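Local atomic coordinates of ribulose bisphosphate carboxylase (Hyperthermus butylicus DSM 5456, PDB entry 6HUN), a protein that probably adds carbon dioxide and water to ribulose 1,5-bisphosphate, giving two molecules of 3-phosphoglycerate, in an archaeal pathway of AMP degradation. Residues Pro144-Leu147 / Glu148-Gly152; Ile227-Ala230 / Glu231-Gly235; Ile248-Met251 / Glu252-Lys256; Ile55-Ala58 / Ala59-Ala63. All blocks are in the same frame, centred on the assembly; numbering follows the deposited sequence.

Interaction 1: residues Pro144-Leu147 / Glu148-Gly152; sequences PSYL and ETFPG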
loop_
_atom_site.group_PDB
_atom_site.type_symbol
_atom_site.label_atom_id
_atom_site.label_comp_id
_atom_site.label_asym_id
_atom_site.label_seq_id
_atom_site.Cartn_x
_atom_site.Cartn_y
_atom_site.Cartn_z
ATOM N N PRO A 144 3.187 -3.229 -25.310
ATOM C CA PRO A 144 2.809 -4.642 -25.352
ATOM C C PRO A 144 3.830 -5.574 -24.745
ATOM O O PRO A 144 3.451 -6.572 -24.143
ATOM C CB PRO A 144 2.647 -4.914 -26.876
ATOM C CG PRO A 144 2.285 -3.617 -27.442
ATOM C CD PRO A 144 2.948 -2.540 -26.585
ATOM N N SER A 145 5.121 -5.322 -24.932
ATOM C CA SER A 145 6.122 -6.291 -24.508
ATOM C C SER A 145 6.231 -6.326 -22.996
ATOM O O SER A 145 6.601 -7.347 -22.407
ATOM C CB SER A 145 7.466 -5.945 -25.138
ATOM O OG SER A 145 7.806 -4.623 -24.747
ATOM N N TYR A 146 5.891 -5.224 -22.354
ATOM C CA TYR A 146 5.880 -5.229 -20.911
ATOM C C TYR A 146 4.518 -5.669 -20.379
ATOM O O TYR A 146 4.447 -6.457 -19.422
ATOM C CB TYR A 146 6.252 -3.832 -20.453
ATOM C CG TYR A 146 6.346 -3.661 -18.931
ATOM C CD1 TYR A 146 7.083 -4.534 -18.132
ATOM C CD2 TYR A 146 5.687 -2.626 -18.330
ATOM C CE1 TYR A 146 7.160 -4.343 -16.720
ATOM C CE2 TYR A 146 5.750 -2.432 -16.936
ATOM C CZ TYR A 146 6.478 -3.272 -16.156
ATOM O OH TYR A 146 6.481 -3.004 -14.796
ATOM N N LEU A 147 3.439 -5.174 -21.004
ATOM C CA LEU A 147 2.087 -5.498 -20.548
ATOM C C LEU A 147 1.852 -7.003 -20.596
ATOM O O LEU A 147 1.270 -7.575 -19.676
ATOM C CB LEU A 147 1.051 -4.740 -21.388
ATOM C CG LEU A 147 -0.411 -4.920 -21.017
ATOM C CD1 LEU A 147 -0.630 -4.389 -19.593
ATOM C CD2 LEU A 147 -1.344 -4.194 -21.945
ATOM N N GLU A 148 2.375 -7.683 -21.626
ATOM C CA GLU A 148 2.136 -9.118 -21.674
ATOM C C GLU A 148 2.939 -9.926 -20.663
ATOM O O GLU A 148 2.736 -11.139 -20.602
ATOM C CB GLU A 148 2.401 -9.644 -23.105
ATOM C CG GLU A 148 3.852 -9.584 -23.573
ATOM C CD GLU A 148 3.998 -9.952 -25.080
ATOM O OE1 GLU A 148 3.015 -9.792 -25.850
ATOM O OE2 GLU A 148 5.088 -10.420 -25.496
ATOM N N THR A 149 3.833 -9.346 -19.835
ATOM C CA THR A 149 4.429 -10.147 -18.780
ATOM C C THR A 149 3.502 -10.326 -17.576
ATOM O O THR A 149 3.857 -11.032 -16.618
ATOM C CB THR A 149 5.780 -9.524 -18.358
ATOM O OG1 THR A 149 5.607 -8.260 -17.692
ATOM C CG2 THR A 149 6.648 -9.312 -19.590
ATOM N N PHE A 150 2.324 -9.682 -17.592
ATOM C CA PHE A 150 1.347 -9.765 -16.533
ATOM C C PHE A 150 0.185 -10.659 -16.983
ATOM O O PHE A 150 -0.094 -10.752 -18.189
ATOM C CB PHE A 150 0.826 -8.369 -16.202
ATOM C CG PHE A 150 1.887 -7.480 -15.655
ATOM C CD1 PHE A 150 2.107 -7.444 -14.264
ATOM C CD2 PHE A 150 2.644 -6.680 -16.485
ATOM C CE1 PHE A 150 3.127 -6.656 -13.711
ATOM C CE2 PHE A 150 3.687 -5.862 -15.932
ATOM C CZ PHE A 150 3.900 -5.838 -14.546
ATOM N N PRO A 151 -0.454 -11.410 -16.068
ATOM C CA PRO A 151 -1.443 -12.421 -16.541
ATOM C C PRO A 151 -2.776 -11.816 -16.893
ATOM O O PRO A 151 -3.496 -12.357 -17.753
ATOM C CB PRO A 151 -1.615 -13.366 -15.340
ATOM C CG PRO A 151 -1.202 -12.480 -14.140
ATOM C CD PRO A 151 -0.109 -11.603 -14.652
ATOM N N GLY A 152 -3.129 -10.728 -16.214
ATOM C CA GLY A 152 -4.479 -10.185 -16.284
ATOM C C GLY A 152 -5.466 -11.116 -15.608
ATOM O O GLY A 152 -5.098 -12.102 -14.938
#
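Across the end of the short helix 144-147, E148 N bonds back to P144 O at 3.0 Å, one helical turn along, after which the chain closes into a type I beta turn from L147 to F150. The turn is fastened by F150 N, which donates to L147 O over 3.1 Å. Between these two bonds Y146 O takes a pair of donors from T149: the amide N, lying well above the carbonyl plane, and the hydroxyl OG1, in that plane and 2.8 Å away. T149 OG1 sits between its own backbone N and carbonyl carbon (chi1 68°), which aims it back at Y146 O, while CG2 rests 3.4 Å from S145 O. The aromatic pair is T-shaped: the F150 ring brings its CE2 edge over one face of Y146, with F150 CE2 3.8 Å from Y146 CZ and the planes 84° apart. Y146 reaches this place with CG anti to the backbone N (chi1 -178°), and F110 and F118 pack against the same tyrosine. F150 touches both I115 of helix 115-122 and M321 of helix 312-322, a helix of the barrel, so its side chain lies between the two. With its hydroxyl and amide both committed to Y146 O, T149 ties off the helix end, and because T149 OG1 also takes G113 N, the rotation of the hydroxyl is fixed.

Interaction 2: residues Ile227-Ala230 / Glu231-Gly235; sequences IDRA and EKETG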
loop_
_atom_site.group_PDB
_atom_site.type_symbol
_atom_site.label_atom_id
_atom_site.label_comp_id
_atom_site.label_asym_id
_atom_site.label_seq_id
_atom_site.Cartn_x
_atom_site.Cartn_y
_atom_site.Cartn_z
ATOM N N ILE A 227 -25.356 -21.991 0.188
ATOM C CA ILE A 227 -25.330 -21.897 -1.275
ATOM C C ILE A 227 -25.954 -23.146 -1.898
ATOM O O ILE A 227 -26.773 -23.050 -2.825
ATOM C CB ILE A 227 -23.884 -21.676 -1.756
ATOM C CG1 ILE A 227 -23.540 -20.180 -1.643
ATOM C CG2 ILE A 227 -23.629 -22.141 -3.169
ATOM C CD1 ILE A 227 -22.085 -19.846 -2.070
ATOM N N ASP A 228 -25.561 -24.324 -1.407
ATOM C CA ASP A 228 -26.069 -25.584 -1.960
ATOM C C ASP A 228 -27.596 -25.680 -1.845
ATOM O O ASP A 228 -28.268 -26.186 -2.756
ATOM C CB ASP A 228 -25.367 -26.760 -1.257
ATOM C CG ASP A 228 -25.880 -28.133 -1.725
ATOM O OD1 ASP A 228 -25.483 -28.593 -2.825
ATOM O OD2 ASP A 228 -26.679 -28.737 -0.977
ATOM N N ARG A 229 -28.164 -25.239 -0.724
ATOM C CA ARG A 229 -29.610 -25.209 -0.619
ATOM C C ARG A 229 -30.199 -24.272 -1.661
ATOM O O ARG A 229 -31.055 -24.677 -2.460
ATOM C CB ARG A 229 -30.023 -24.802 0.789
ATOM C CG ARG A 229 -29.503 -25.770 1.835
ATOM C CD ARG A 229 -30.618 -26.224 2.772
ATOM N NE ARG A 229 -30.985 -25.154 3.708
ATOM C CZ ARG A 229 -32.224 -24.686 3.886
ATOM N NH1 ARG A 229 -33.238 -25.171 3.176
ATOM N NH2 ARG A 229 -32.438 -23.705 4.766
ATOM N N ALA A 230 -29.680 -23.034 -1.728
ATOM C CA ALA A 230 -30.235 -22.034 -2.633
ATOM C C ALA A 230 -30.117 -22.439 -4.095
ATOM O O ALA A 230 -31.039 -22.155 -4.875
ATOM C CB ALA A 230 -29.568 -20.665 -2.431
ATOM N N GLU A 231 -29.032 -23.114 -4.489
ATOM C CA GLU A 231 -28.927 -23.561 -5.875
ATOM C C GLU A 231 -29.937 -24.674 -6.165
ATOM O O GLU A 231 -30.469 -24.773 -7.276
ATOM C CB GLU A 231 -27.542 -24.077 -6.162
ATOM C CG GLU A 231 -26.456 -22.919 -6.164
ATOM C CD GLU A 231 -25.046 -23.452 -6.298
ATOM O OE1 GLU A 231 -24.741 -24.493 -5.698
ATOM O OE2 GLU A 231 -24.231 -22.834 -7.003
ATOM N N LYS A 232 -30.165 -25.534 -5.187
ATOM C CA LYS A 232 -31.066 -26.670 -5.410
ATOM C C LYS A 232 -32.522 -26.235 -5.492
ATOM O O LYS A 232 -33.323 -26.858 -6.212
ATOM C CB LYS A 232 -30.837 -27.694 -4.312
ATOM C CG LYS A 232 -29.649 -28.572 -4.575
ATOM C CD LYS A 232 -29.281 -29.365 -3.340
ATOM C CE LYS A 232 -28.055 -30.263 -3.566
ATOM N NZ LYS A 232 -27.539 -30.844 -2.305
ATOM N N GLU A 233 -32.888 -25.188 -4.762
ATOM C CA GLU A 233 -34.254 -24.678 -4.737
ATOM C C GLU A 233 -34.550 -23.708 -5.882
ATOM O O GLU A 233 -35.644 -23.734 -6.441
ATOM C CB GLU A 233 -34.510 -24.016 -3.383
ATOM C CG GLU A 233 -33.984 -24.868 -2.250
ATOM C CD GLU A 233 -34.926 -24.967 -1.080
ATOM O OE1 GLU A 233 -34.509 -24.567 0.024
ATOM O OE2 GLU A 233 -36.079 -25.452 -1.268
ATOM N N THR A 234 -33.599 -22.844 -6.241
ATOM C CA THR A 234 -33.787 -21.858 -7.302
ATOM C C THR A 234 -33.453 -22.393 -8.686
ATOM O O THR A 234 -33.982 -21.870 -9.675
ATOM C CB THR A 234 -32.899 -20.621 -7.070
ATOM O OG1 THR A 234 -31.532 -21.058 -7.082
ATOM C CG2 THR A 234 -33.226 -19.945 -5.746
ATOM N N GLY A 235 -32.601 -23.408 -8.792
ATOM C CA GLY A 235 -32.054 -23.777 -10.083
ATOM C C GLY A 235 -30.947 -22.879 -10.610
ATOM O O GLY A 235 -30.467 -23.121 -11.726
HETATM O O HOH W 1 -23.734 -27.154 -3.871
#
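I227 and E231 meet on the last turns of helix 216-234, the helical arm of a beta-alpha-beta unit of the catalytic TIM barrel, between strands 201-203 and 239-243. The packed side holds I227 and A230, both against L195 of helix 184-196. I227 CG2 lies alongside the E231 carboxylate, 3.6 Å from E231 OE1, and the other oxygen, E231 OE2, bonds to K238 N beyond the helix. The outer side is a row of charges one turn apart. K232, extended beyond CG, brings NZ to the syn lone pair of D228 OD2 at 2.6 Å, a short salt bridge. D228 CG stands anti to the backbone N (chi1 177°), so that the carboxylate leans toward the lysine; its other oxygen, OD1, receives a water that also gives a weak bond to E231 OE1. R229 and E233 run side by side with a much longer salt bridge, R229 NH1 to E233 OE1 at 3.5 Å; E233 OE1 is held more firmly by Y192 OH, and the R229 guanidinium makes a cation-pi contact with that ring. G235, with positive phi, is the first residue past the helix; in the last turn A230 O accepts both T234 N, at 3.0 Å, and T234 OG1, from opposite faces of the carbonyl plane.

Interaction 3: residues Ile248-Met251 / Glu252-Lys256; sequences IREM and EKRIK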
loop_
_atom_site.group_PDB
_atom_site.type_symbol
_atom_site.label_atom_id
_atom_site.label_comp_id
_atom_site.label_asym_id
_atom_site.label_seq_id
_atom_site.Cartn_x
_atom_site.Cartn_y
_atom_site.Cartn_z
ATOM N N ILE A 248 0.510 -14.348 4.159
ATOM C CA ILE A 248 0.604 -15.197 2.957
ATOM C C ILE A 248 0.271 -16.666 3.278
ATOM O O ILE A 248 -0.559 -17.297 2.597
ATOM C CB ILE A 248 2.007 -15.051 2.309
ATOM C CG1 ILE A 248 2.246 -13.618 1.721
ATOM C CG2 ILE A 248 2.301 -16.166 1.267
ATOM C CD1 ILE A 248 1.217 -13.079 0.592
ATOM N N ARG A 249 0.927 -17.259 4.290
ATOM C CA ARG A 249 0.630 -18.665 4.583
ATOM C C ARG A 249 -0.848 -18.883 4.953
ATOM O O ARG A 249 -1.466 -19.887 4.525
ATOM C CB ARG A 249 1.602 -19.150 5.665
ATOM C CG ARG A 249 2.862 -19.679 5.005
ATOM C CD ARG A 249 4.023 -19.925 5.949
ATOM N NE ARG A 249 5.234 -20.185 5.168
ATOM C CZ ARG A 249 6.465 -20.328 5.663
ATOM N NH1 ARG A 249 6.701 -20.215 6.973
ATOM N NH2 ARG A 249 7.470 -20.566 4.825
ATOM N N GLU A 250 -1.457 -17.944 5.710
ATOM C CA GLU A 250 -2.882 -18.128 6.030
ATOM C C GLU A 250 -3.752 -17.943 4.791
ATOM O O GLU A 250 -4.778 -18.655 4.624
ATOM C CB GLU A 250 -3.294 -17.163 7.154
ATOM C CG GLU A 250 -2.952 -17.652 8.595
ATOM C CD GLU A 250 -3.583 -19.043 8.894
ATOM O OE1 GLU A 250 -4.798 -19.268 8.589
ATOM O OE2 GLU A 250 -2.850 -19.933 9.419
ATOM N N MET A 251 -3.370 -17.012 3.896
ATOM C CA MET A 251 -4.161 -16.812 2.669
ATOM C C MET A 251 -4.113 -18.055 1.788
ATOM O O MET A 251 -5.141 -18.483 1.207
ATOM C CB MET A 251 -3.621 -15.608 1.889
ATOM C CG MET A 251 -4.374 -15.376 0.538
ATOM S SD MET A 251 -3.651 -14.043 -0.416
ATOM C CE MET A 251 -2.199 -14.833 -1.060
ATOM N N GLU A 252 -2.917 -18.637 1.652
ATOM C CA GLU A 252 -2.761 -19.860 0.849
ATOM C C GLU A 252 -3.684 -20.959 1.341
ATOM O O GLU A 252 -4.343 -21.656 0.538
ATOM C CB GLU A 252 -1.295 -20.342 0.887
ATOM C CG GLU A 252 -0.321 -19.467 0.103
ATOM C CD GLU A 252 1.145 -19.776 0.444
ATOM O OE1 GLU A 252 1.406 -20.427 1.478
ATOM O OE2 GLU A 252 2.050 -19.375 -0.329
ATOM N N LYS A 253 -3.764 -21.148 2.662
ATOM C CA LYS A 253 -4.657 -22.198 3.170
ATOM C C LYS A 253 -6.113 -21.871 2.883
ATOM O O LYS A 253 -6.933 -22.772 2.622
ATOM C CB LYS A 253 -4.461 -22.368 4.674
ATOM C CG LYS A 253 -3.067 -22.883 5.035
ATOM C CD LYS A 253 -2.533 -22.311 6.396
ATOM C CE LYS A 253 -2.715 -23.334 7.510
ATOM N NZ LYS A 253 -2.025 -22.944 8.781
ATOM N N ARG A 254 -6.474 -20.590 3.001
ATOM C CA ARG A 254 -7.871 -20.206 2.830
ATOM C C ARG A 254 -8.280 -20.295 1.374
ATOM O O ARG A 254 -9.430 -20.672 1.081
ATOM C CB ARG A 254 -8.124 -18.796 3.404
ATOM C CG ARG A 254 -7.942 -18.762 4.930
ATOM C CD ARG A 254 -7.869 -17.354 5.595
ATOM N NE ARG A 254 -7.281 -17.529 6.929
ATOM C CZ ARG A 254 -7.105 -16.547 7.826
ATOM N NH1 ARG A 254 -7.516 -15.323 7.577
ATOM N NH2 ARG A 254 -6.511 -16.802 8.991
ATOM N N ILE A 255 -7.364 -19.999 0.448
ATOM C CA ILE A 255 -7.692 -20.135 -0.962
ATOM C C ILE A 255 -7.909 -21.601 -1.311
ATOM O O ILE A 255 -8.824 -21.953 -2.087
ATOM C CB ILE A 255 -6.598 -19.514 -1.846
ATOM C CG1 ILE A 255 -6.616 -17.976 -1.698
ATOM C CG2 ILE A 255 -6.824 -19.928 -3.303
ATOM C CD1 ILE A 255 -5.445 -17.222 -2.415
ATOM N N LYS A 256 -7.107 -22.490 -0.713
ATOM C CA LYS A 256 -7.324 -23.920 -0.979
ATOM C C LYS A 256 -8.623 -24.405 -0.346
ATOM O O LYS A 256 -9.370 -25.174 -0.971
ATOM C CB LYS A 256 -6.129 -24.739 -0.474
ATOM C CG LYS A 256 -6.212 -26.273 -0.823
ATOM C CD LYS A 256 -4.896 -26.930 -0.457
ATOM C CE LYS A 256 -5.050 -28.481 -0.454
ATOM N NZ LYS A 256 -5.574 -28.926 -1.760
HETATM O O HOH W 2 0.011 -22.299 3.710
#
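E250 shares its carboxylate between K253 and R254, three and four residues on. E250 OE1 takes R254 NH2 at 3.0 Å on its anti side, and E250 OE2 takes K253 NZ at 3.2 Å on its syn side; both donors stand about 30° out of the carboxylate plane. E250 CB lies over one face of the R254 guanidinium, and the bend at chi2 (-56°) turns the carboxylate back toward K253 and R254. K253 is itself bent twice, its CD passing 3.2 Å from R249 O before NZ turns to the glutamate. An alanine in place of E250 would probably leave K253 NZ without this partner and the R254 guanidinium freer to turn, with its salt bridge to E111 of the second subunit still in place. These residues lie on helix 248-260, which links strands 239-243 and 265-269 of the TIM barrel, and R254 carries the network into the dimer interface. On the inner side M251 and I255 run side by side, M251 CG 3.6 Å from I255 CD1, and rest on I268 and I266 of strand 265-269. E252, extended beyond CG, lays its carboxylate beside I248, with OE2 3.6 Å from I248 CG2. H280 NE2 of helix 275-288 holds E252 OE2, while a water bridges E252 OE1 and R249 O. H280 of the second subunit packs on I248 and R249.

Interaction 4: residues Ile55-Ala58 / Ala59-Ala63; sequences IKDA and AGRIA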
loop_
_atom_site.group_PDB
_atom_site.type_symbol
_atom_site.label_atom_id
_atom_site.label_comp_id
_atom_site.label_asym_id
_atom_site.label_seq_id
_atom_site.Cartn_x
_atom_site.Cartn_y
_atom_site.Cartn_z
ATOM N N ILE A 55 9.626 24.114 -13.201
ATOM C CA ILE A 55 8.983 22.853 -13.587
ATOM C C ILE A 55 9.975 21.950 -14.298
ATOM O O ILE A 55 9.978 20.718 -14.116
ATOM C CB ILE A 55 7.714 23.088 -14.441
ATOM C CG1 ILE A 55 7.056 21.763 -14.800
ATOM C CG2 ILE A 55 8.027 23.806 -15.766
ATOM C CD1 ILE A 55 6.733 20.877 -13.527
ATOM N N LYS A 56 10.854 22.541 -15.099
ATOM C CA LYS A 56 11.849 21.731 -15.774
ATOM C C LYS A 56 12.783 21.080 -14.775
ATOM O O LYS A 56 13.159 19.917 -14.950
ATOM C CB LYS A 56 12.622 22.591 -16.759
ATOM C CG LYS A 56 11.813 22.833 -17.976
ATOM C CD LYS A 56 12.776 23.039 -19.100
ATOM C CE LYS A 56 12.170 22.578 -20.365
ATOM N NZ LYS A 56 10.753 23.043 -20.477
ATOM N N ASP A 57 13.181 21.827 -13.737
ATOM C CA ASP A 57 14.003 21.265 -12.667
ATOM C C ASP A 57 13.263 20.128 -11.948
ATOM O O ASP A 57 13.814 19.035 -11.751
ATOM C CB ASP A 57 14.376 22.369 -11.688
ATOM C CG ASP A 57 15.437 21.944 -10.680
ATOM O OD1 ASP A 57 15.769 20.744 -10.619
ATOM O OD2 ASP A 57 15.956 22.829 -9.946
ATOM N N ALA A 58 12.018 20.385 -11.523
ATOM C CA ALA A 58 11.248 19.343 -10.842
ATOM C C ALA A 58 11.125 18.117 -11.728
ATOM O O ALA A 58 11.313 16.992 -11.267
ATOM C CB ALA A 58 9.867 19.872 -10.464
ATOM N N ALA A 59 10.907 18.332 -13.036
ATOM C CA ALA A 59 10.646 17.219 -13.940
ATOM C C ALA A 59 11.892 16.370 -14.155
ATOM O O ALA A 59 11.792 15.143 -14.255
ATOM C CB ALA A 59 10.101 17.721 -15.282
ATOM N N GLY A 60 13.069 16.988 -14.258
ATOM C CA GLY A 60 14.282 16.195 -14.387
ATOM C C GLY A 60 14.607 15.438 -13.116
ATOM O O GLY A 60 15.127 14.319 -13.164
ATOM N N ARG A 61 14.291 16.023 -11.963
ATOM C CA ARG A 61 14.491 15.300 -10.717
ATOM C C ARG A 61 13.581 14.105 -10.633
ATOM O O ARG A 61 14.011 13.047 -10.182
ATOM C CB ARG A 61 14.271 16.209 -9.516
ATOM C CG ARG A 61 15.453 17.157 -9.243
ATOM C CD ARG A 61 15.012 18.242 -8.309
ATOM N NE ARG A 61 16.034 19.271 -8.208
ATOM C CZ ARG A 61 16.890 19.338 -7.198
ATOM N NH1 ARG A 61 16.812 18.435 -6.230
ATOM N NH2 ARG A 61 17.829 20.289 -7.172
ATOM N N ILE A 62 12.310 14.257 -11.050
ATOM C CA ILE A 62 11.394 13.116 -11.088
ATOM C C ILE A 62 11.928 12.037 -12.029
ATOM O O ILE A 62 11.984 10.858 -11.674
ATOM C CB ILE A 62 9.980 13.562 -11.498
ATOM C CG1 ILE A 62 9.319 14.439 -10.406
ATOM C CG2 ILE A 62 9.077 12.321 -11.807
ATOM C CD1 ILE A 62 8.072 15.149 -10.974
ATOM N N ALA A 63 12.343 12.428 -13.239
ATOM C CA ALA A 63 12.827 11.436 -14.197
ATOM C C ALA A 63 14.065 10.700 -13.674
ATOM O O ALA A 63 14.178 9.482 -13.841
ATOM C CB ALA A 63 13.127 12.103 -15.561
#
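Helix 55-65 of the N-terminal domain carries a salt bridge one turn long, from D57 to R61. R61 NE donates to D57 OD1 at 2.8 Å, with an N-H...O angle of 157°. The carboxylate oxygen lies at the edge of the guanidinium and in its plane, whereas the arginine meets D57 OD1 from above the carboxylate plane, the two flat groups being turned 46° apart. D57 CG points anti to the backbone N (chi1 -169°), which swings the carboxylate toward the following turn, and R61 runs extended from CG to NE to meet it. A leucine in place of R61 is likely to leave D57 OD1 without its charged mate and the carboxylate freer to rotate. The helix lies against a mixed sheet, where I55 packs on V47, F91 and V101 and A59 on A88, F91 and V101. I62 follows on the same side, on F45 and V47, its CG1 3.4 Å from A58 O. A59 CB rests 3.2 Å from I55 O, one turn back. The backbone bonds run i to i+4, A59 N to I55 O at 2.8 Å and I62 N to A58 O at 2.9 Å. K56 turns elsewhere, pairing NZ with E32 OE1 and meeting the F91 ring in a cation-pi contact.

Overall arrangement
The four contacts are local turns spread along one chain, in the order interaction 4, 1, 2, 3, and none touches another. Interaction 4, in the N-terminal domain, and interaction 2, on the barrel, lie on opposite sides of the chain's centre, with centres 60 Å apart. Interaction 1 lies between these domains, its centre 29 Å from that of interaction 4 and 26 Å from that of interaction 3. Interactions 2 and 3 sit on successive helices of the barrel, 27 Å between centres. They come nearest to the predicted active site: the side chain of I227 is about 10 Å from that of K203, and M251 about 12 Å from H295. Interaction 3 alone reaches the second subunit.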